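Local coordinates for putative exported protein (PDB 4PJ2) that probably inhibits invertebrate-type (i-type) lysozymes in the bacterial periplasm and carries a bound magnesium ion, at residues R23-P26 / G30-D33; R35-A40 / F44-F49. One frame throughout, in Å; residues are numbered along the deposited sequence.

Interaction 1: residues R23-P26 / G30-D33; sequences RGEP and GSYD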
ATOM      1  N   ARG A  23     -13.772  -7.137  -2.942  1.00 13.28           N
ATOM      2  CA  ARG A  23     -14.052  -8.252  -2.053  0.51 13.74           C
ATOM      3  C   ARG A  23     -13.198  -9.463  -2.401  1.00 13.97           C
ATOM      4  O   ARG A  23     -12.993  -9.786  -3.573  1.00 14.02           O
ATOM      5  CB  ARG A  23     -15.538  -8.614  -2.088  0.51 14.42           C
ATOM      6  CG  ARG A  23     -15.895  -9.831  -1.257  0.51 16.42           C
ATOM      7  CD  ARG A  23     -17.386  -9.901  -1.005  0.51 18.48           C
ATOM      8  NE  ARG A  23     -17.730 -11.136  -0.314  0.51 20.13           N
ATOM      9  CZ  ARG A  23     -18.947 -11.446   0.112  0.51 21.43           C
ATOM     10  NH1 ARG A  23     -19.954 -10.610  -0.087  0.51 21.54           N
ATOM     11  NH2 ARG A  23     -19.154 -12.600   0.726  0.51 22.42           N
ATOM     12  N   GLY A  24     -12.692 -10.122  -1.360  1.00 14.15           N
ATOM     13  CA  GLY A  24     -11.909 -11.336  -1.511  1.00 15.25           C
ATOM     14  C   GLY A  24     -10.454 -11.117  -1.878  1.00 14.63           C
ATOM     15  O   GLY A  24      -9.698 -12.056  -2.012  1.00 16.36           O
ATOM     16  N   GLU A  25     -10.059  -9.867  -2.047  1.00 13.18           N
ATOM     17  CA  GLU A  25      -8.711  -9.521  -2.467  1.00 12.82           C
ATOM     18  C   GLU A  25      -7.730  -9.559  -1.307  1.00 14.19           C
ATOM     19  O   GLU A  25      -8.116  -9.449  -0.128  1.00 15.42           O
ATOM     20  CB  GLU A  25      -8.715  -8.122  -3.086  1.00 12.38           C
ATOM     21  CG  GLU A  25      -9.475  -8.045  -4.389  1.00 11.54           C
ATOM     22  CD  GLU A  25      -9.516  -6.639  -4.958  1.00 11.58           C
ATOM     23  OE1 GLU A  25      -9.079  -5.685  -4.254  1.00 11.98           O
ATOM     24  OE2 GLU A  25      -9.970  -6.491  -6.107  1.00 11.31           O
ATOM     25  N   PRO A  26      -6.436  -9.642  -1.638  1.00 13.44           N
ATOM     26  CA  PRO A  26      -5.446  -9.533  -0.569  1.00 14.17           C
ATOM     27  C   PRO A  26      -5.355  -8.135   0.017  1.00 14.06           C
ATOM     28  O   PRO A  26      -5.855  -7.159  -0.539  1.00 14.52           O
ATOM     29  CB  PRO A  26      -4.132  -9.868  -1.270  1.00 15.96           C
ATOM     30  CG  PRO A  26      -4.365  -9.696  -2.700  1.00 16.19           C
ATOM     31  CD  PRO A  26      -5.817  -9.867  -2.954  1.00 14.82           C
ATOM     32  N   GLY A  30      -4.760  -5.035  -5.201  1.00 12.35           N
ATOM     33  CA  GLY A  30      -6.060  -5.382  -5.748  1.00 11.78           C
ATOM     34  C   GLY A  30      -6.672  -4.157  -6.372  1.00 11.14           C
ATOM     35  O   GLY A  30      -6.053  -3.497  -7.202  1.00 11.47           O
ATOM     36  N   SER A  31      -7.897  -3.851  -5.970  1.00 10.64           N
ATOM     37  CA  SER A  31      -8.659  -2.766  -6.553  1.00 10.57           C
ATOM     38  C   SER A  31      -9.438  -2.055  -5.470  1.00 10.23           C
ATOM     39  O   SER A  31      -9.593  -2.533  -4.358  1.00 11.00           O
ATOM     40  CB  SER A  31      -9.623  -3.298  -7.610  1.00 10.62           C
ATOM     41  OG  SER A  31     -10.651  -4.073  -6.998  1.00 11.11           O
ATOM     42  N   TYR A  32      -9.992  -0.922  -5.854  1.00 10.64           N
ATOM     43  CA  TYR A  32     -11.046  -0.302  -5.084  1.00  9.82           C
ATOM     44  C   TYR A  32     -12.029   0.302  -6.062  1.00 10.14           C
ATOM     45  O   TYR A  32     -11.727   0.494  -7.233  1.00 10.96           O
ATOM     46  CB  TYR A  32     -10.493   0.741  -4.122  1.00 11.17           C
ATOM     47  CG  TYR A  32      -9.962   1.986  -4.769  1.00 11.68           C
ATOM     48  CD1 TYR A  32     -10.778   3.086  -4.951  1.00 12.39           C
ATOM     49  CD2 TYR A  32      -8.644   2.084  -5.171  1.00 12.77           C
ATOM     50  CE1 TYR A  32     -10.283   4.241  -5.504  1.00 12.55           C
ATOM     51  CE2 TYR A  32      -8.145   3.232  -5.727  1.00 13.54           C
ATOM     52  CZ  TYR A  32      -8.965   4.310  -5.888  1.00 13.48           C
ATOM     53  OH  TYR A  32      -8.504   5.479  -6.435  1.00 14.93           O
ATOM     54  N   ASP A  33     -13.225   0.596  -5.581  1.00 10.21           N
ATOM     55  CA  ASP A  33     -14.194   1.281  -6.403  1.00 10.76           C
ATOM     56  C   ASP A  33     -14.736   2.491  -5.685  1.00 10.73           C
ATOM     57  O   ASP A  33     -14.721   2.567  -4.457  1.00 11.80           O
ATOM     58  CB  ASP A  33     -15.324   0.359  -6.860  1.00 11.99           C
ATOM     59  CG  ASP A  33     -16.137  -0.214  -5.727  1.00 12.99           C
ATOM     60  OD1 ASP A  33     -15.834  -1.359  -5.297  1.00 14.21           O
ATOM     61  OD2 ASP A  33     -17.109   0.461  -5.308  1.00 13.74           O
TER
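Glu25 OE1 has two donors: the backbone N of Ser31, at 2.8 Å, and the guanidinium of Arg57 on strand 49-57, in a salt bridge. The amide bond is nearly straight, 165° at the hydrogen, but the N-H arrives on the syn side from well outside the carboxylate plane, tilted by 32°. The second oxygen is used more regularly. Ser31 OG donates to the syn lone pair of Glu25 OE2 at 2.7 Å, so one residue of the strand engages both oxygens of a single carboxylate, a two-point clasp that fixes how the group is rotated. Glu25 reaches across because its chain is extended beyond CG, which carries the carboxylate from the loop to the start of the strand. Ser31 OG sits between its own backbone N and carbonyl carbon (chi1 68°), which turns the hydroxyl to the carboxylate that its own amide already meets. Gly30 CA comes within 3.4 Å of Glu25 OE1; with no side chain, the glycine lets the oxygen come this near the backbone. The guanidinium of Arg57 also bonds to Ser31 O and Pro26 O, which would be expected to offset the closeness of Glu25 OE1 to Ser31 O, two acceptors 3.2 Å apart. The contact thus closes the loop between strands 16-21 and 30-37 at the surface, where Gly30 and Ser31 continue the sheet through backbone bonds to Arg57 of strand 49-57 and to Gly22, just past the end of strand 16-21.

Interaction 2: residues R35-A40 / F44-F49; sequences RLYSGA and FPLDQF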
ATOM      1  N   ARG A  35     -18.218   4.836  -5.943  1.00  9.80           N
ATOM      2  CA  ARG A  35     -19.601   4.838  -6.439  1.00 10.40           C
ATOM      3  C   ARG A  35     -20.255   6.140  -6.020  1.00 10.00           C
ATOM      4  O   ARG A  35     -20.154   6.529  -4.867  1.00 11.84           O
ATOM      5  CB  ARG A  35     -20.390   3.646  -5.896  1.00 10.63           C
ATOM      6  CG  ARG A  35     -19.981   2.306  -6.517  1.00 10.10           C
ATOM      7  CD  ARG A  35     -20.645   1.163  -5.807  1.00 11.46           C
ATOM      8  NE  ARG A  35     -21.031   0.002  -6.602  1.00 12.68           N
ATOM      9  CZ  ARG A  35     -20.342  -1.119  -6.766  1.00 12.52           C
ATOM     10  NH1 ARG A  35     -19.098  -1.248  -6.336  1.00 14.04           N
ATOM     11  NH2 ARG A  35     -20.911  -2.109  -7.432  1.00 13.60           N
ATOM     12  N   LEU A  36     -20.910   6.788  -6.973  1.00 10.46           N
ATOM     13  CA  LEU A  36     -21.567   8.069  -6.774  1.00 10.60           C
ATOM     14  C   LEU A  36     -23.067   7.889  -6.850  1.00 10.69           C
ATOM     15  O   LEU A  36     -23.575   7.241  -7.783  1.00 11.11           O
ATOM     16  CB  LEU A  36     -21.122   9.027  -7.859  1.00 12.14           C
ATOM     17  CG  LEU A  36     -21.643  10.452  -7.808  1.00 14.13           C
ATOM     18  CD1 LEU A  36     -21.157  11.161  -6.555  1.00 14.24           C
ATOM     19  CD2 LEU A  36     -21.230  11.205  -9.048  1.00 16.23           C
ATOM     20  N   TYR A  37     -23.749   8.484  -5.884  1.00 10.71           N
ATOM     21  CA  TYR A  37     -25.203   8.444  -5.739  1.00 10.88           C
ATOM     22  C   TYR A  37     -25.735   9.871  -5.672  1.00 11.42           C
ATOM     23  O   TYR A  37     -25.037  10.780  -5.222  1.00 11.87           O
ATOM     24  CB  TYR A  37     -25.589   7.708  -4.452  1.00 11.21           C
ATOM     25  CG  TYR A  37     -25.052   6.297  -4.377  1.00 11.20           C
ATOM     26  CD1 TYR A  37     -25.856   5.203  -4.701  1.00 11.18           C
ATOM     27  CD2 TYR A  37     -23.722   6.059  -4.001  1.00 11.24           C
ATOM     28  CE1 TYR A  37     -25.353   3.928  -4.658  1.00 10.77           C
ATOM     29  CE2 TYR A  37     -23.227   4.784  -3.965  1.00 11.19           C
ATOM     30  CZ  TYR A  37     -24.041   3.719  -4.288  1.00 10.46           C
ATOM     31  OH  TYR A  37     -23.497   2.461  -4.240  1.00 11.06           O
ATOM     32  N   SER A  38     -26.975  10.094  -6.075  1.00 11.95           N
ATOM     33  CA  SER A  38     -27.514  11.446  -6.066  1.00 12.23           C
ATOM     34  C   SER A  38     -27.720  11.980  -4.662  1.00 12.34           C
ATOM     35  O   SER A  38     -27.637  13.184  -4.468  1.00 12.97           O
ATOM     36  CB  SER A  38     -28.851  11.505  -6.804  1.00 13.01           C
ATOM     37  OG  SER A  38     -29.862  10.971  -5.975  1.00 13.03           O
ATOM     38  N   GLY A  39     -27.984  11.115  -3.688  1.00 11.71           N
ATOM     39  CA  GLY A  39     -28.313  11.559  -2.341  1.00 12.53           C
ATOM     40  C   GLY A  39     -29.636  12.293  -2.263  1.00 13.03           C
ATOM     41  O   GLY A  39     -29.889  13.011  -1.295  1.00 14.43           O
ATOM     42  N   ALA A  40     -30.500  12.117  -3.257  1.00 12.95           N
ATOM     43  CA  ALA A  40     -31.723  12.931  -3.348  1.00 14.24           C
ATOM     44  C   ALA A  40     -32.630  12.748  -2.142  1.00 14.14           C
ATOM     45  O   ALA A  40     -33.251  13.709  -1.699  1.00 15.19           O
ATOM     46  CB  ALA A  40     -32.465  12.607  -4.625  1.00 15.91           C
ATOM     47  N   PHE A  44     -32.524   7.695   2.681  1.00 14.33           N
ATOM     48  CA  PHE A  44     -31.998   6.519   1.976  1.00 14.85           C
ATOM     49  C   PHE A  44     -30.976   7.002   0.952  1.00 14.00           C
ATOM     50  O   PHE A  44     -31.234   7.016  -0.249  1.00 13.84           O
ATOM     51  CB  PHE A  44     -33.128   5.747   1.292  1.00 15.32           C
ATOM     52  CG  PHE A  44     -34.098   5.121   2.252  1.00 16.78           C
ATOM     53  CD1 PHE A  44     -33.735   4.015   3.009  1.00 19.04           C
ATOM     54  CD2 PHE A  44     -35.376   5.629   2.391  1.00 17.90           C
ATOM     55  CE1 PHE A  44     -34.631   3.415   3.870  1.00 20.57           C
ATOM     56  CE2 PHE A  44     -36.277   5.033   3.259  1.00 19.52           C
ATOM     57  CZ  PHE A  44     -35.899   3.931   4.001  1.00 20.97           C
ATOM     58  N   PRO A  45     -29.789   7.388   1.422  1.00 14.65           N
ATOM     59  CA  PRO A  45     -28.841   8.115   0.580  1.00 14.74           C
ATOM     60  C   PRO A  45     -28.154   7.283  -0.486  1.00 12.82           C
ATOM     61  O   PRO A  45     -27.554   7.898  -1.358  1.00 13.30           O
ATOM     62  CB  PRO A  45     -27.831   8.659   1.583  1.00 17.35           C
ATOM     63  CG  PRO A  45     -27.907   7.744   2.696  1.00 18.06           C
ATOM     64  CD  PRO A  45     -29.337   7.327   2.814  1.00 17.21           C
ATOM     65  N   LEU A  46     -28.268   5.947  -0.437  1.00 13.54           N
ATOM     66  CA  LEU A  46     -27.680   5.095  -1.472  1.00 14.04           C
ATOM     67  C   LEU A  46     -28.717   4.534  -2.428  1.00 13.97           C
ATOM     68  O   LEU A  46     -28.438   3.574  -3.140  1.00 15.19           O
ATOM     69  CB  LEU A  46     -26.858   3.960  -0.850  1.00 15.21           C
ATOM     70  CG  LEU A  46     -25.732   4.408   0.093  1.00 15.51           C
ATOM     71  CD1 LEU A  46     -24.952   3.206   0.560  1.00 16.50           C
ATOM     72  CD2 LEU A  46     -24.802   5.426  -0.521  1.00 14.48           C
ATOM     73  N   ASP A  47     -29.887   5.156  -2.483  1.00 13.00           N
ATOM     74  CA  ASP A  47     -30.966   4.609  -3.309  1.00 13.21           C
ATOM     75  C   ASP A  47     -30.898   5.024  -4.764  1.00 13.42           C
ATOM     76  O   ASP A  47     -31.594   4.408  -5.561  1.00 16.02           O
ATOM     77  CB  ASP A  47     -32.331   5.029  -2.768  1.00 13.74           C
ATOM     78  CG  ASP A  47     -32.822   4.147  -1.649  1.00 14.38           C
ATOM     79  OD1 ASP A  47     -32.033   3.377  -1.072  1.00 15.02           O
ATOM     80  OD2 ASP A  47     -34.036   4.216  -1.353  1.00 14.38           O
ATOM     81  N   GLN A  48     -30.099   6.021  -5.141  1.00 13.26           N
ATOM     82  CA  GLN A  48     -30.089   6.516  -6.508  0.64 12.33           C
ATOM     83  C   GLN A  48     -28.673   6.543  -7.078  1.00 12.00           C
ATOM     84  O   GLN A  48     -27.999   7.588  -7.106  1.00 11.80           O
ATOM     85  CB  GLN A  48     -30.752   7.880  -6.556  0.64 13.82           C
ATOM     86  CG  GLN A  48     -31.166   8.318  -7.919  0.64 15.96           C
ATOM     87  CD  GLN A  48     -32.249   9.375  -7.875  0.64 18.30           C
ATOM     88  OE1 GLN A  48     -31.995  10.526  -7.507  0.64 18.96           O
ATOM     89  NE2 GLN A  48     -33.466   8.997  -8.256  0.64 20.21           N
ATOM     90  N   PHE A  49     -28.222   5.396  -7.515  1.00 11.78           N
ATOM     91  CA  PHE A  49     -26.920   5.252  -8.103  1.00 11.72           C
ATOM     92  C   PHE A  49     -26.796   6.051  -9.377  1.00 11.77           C
ATOM     93  O   PHE A  49     -27.691   6.036 -10.208  1.00 12.65           O
ATOM     94  CB  PHE A  49     -26.672   3.758  -8.379  1.00 11.76           C
ATOM     95  CG  PHE A  49     -25.396   3.487  -9.126  1.00 11.26           C
ATOM     96  CD1 PHE A  49     -24.170   3.553  -8.499  1.00 11.42           C
ATOM     97  CD2 PHE A  49     -25.438   3.174 -10.471  1.00 11.90           C
ATOM     98  CE1 PHE A  49     -23.024   3.301  -9.203  1.00 11.35           C
ATOM     99  CE2 PHE A  49     -24.284   2.909 -11.172  1.00 12.42           C
ATOM    100  CZ  PHE A  49     -23.079   2.977 -10.527  1.00 11.28           C
TER
HETATM  101  O   HOH W   1     -29.012   8.336  -3.626  1.00 12.14           O
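The ring of Tyr37 is held between two side chains of segment 44-49, with Leu46 over one face and Phe49 over the opposite one. Leu46 CD2 makes a CH-pi contact, 3.8 Å from the ring centroid and displaced toward the rim. On the other side Phe49 turns its edge to the Tyr37 face, a T-shaped pair with centroids 5.8 Å apart and planes at 71°. The edge of the Phe49 ring also meets the aliphatic part of Arg35, CG lying 4.2 Å from Phe49 CE1, while the guanidinium goes to Asp33 in a salt bridge. Phe49 CG points anti to its own backbone N (chi1 174°), which lays the ring alongside strand 30-37.

Beyond the rings the contact becomes polar. Ser38 N donates to Gln48 O at 2.9 Å. In the conformer described, one of two for Gln48, Ser38 OG donates to Gln48 OE1 at 2.7 Å, tilted 19° from the carbonyl plane of the amide, and the extended chain of Gln48 runs alongside the hydroxyl of Ser38. Ser38 OG accepts from Ala40 N, an ST turn, so the hydroxyl both donates and accepts. A water links three backbone groups, donating to Pro45 O at 2.7 Å and accepting from Gly39 N and Gln48 N.

Phe44 to Asp47 form a type I turn, while Tyr37 and Phe49 make a non-hydrogen-bonded antiparallel pair. Together these features describe a beta hairpin whose long connection folds back on its strands 30-37 and 49-57, within the four-stranded antiparallel sheet that holds both.

Overall arrangement
Strand 30-37 carries both contacts in series: interaction 1 closes the connection that enters it, and interaction 2 the one that leaves it, with centres about 22 Å apart. Their segments follow one another along the strand, where a salt bridge pairs Asp33 with Arg35. Strand 49-57 serves both as well, since it begins at Phe49 in interaction 2 and supplies Arg57 to interaction 1. The magnesium site, formed by Asp68, Asn70, Asp72, Gln74 and Glu76, is remote from interaction 1; interaction 2 lies nearer, the side chain of Leu36 being about 13 Å from the ion, yet it contributes no ligand.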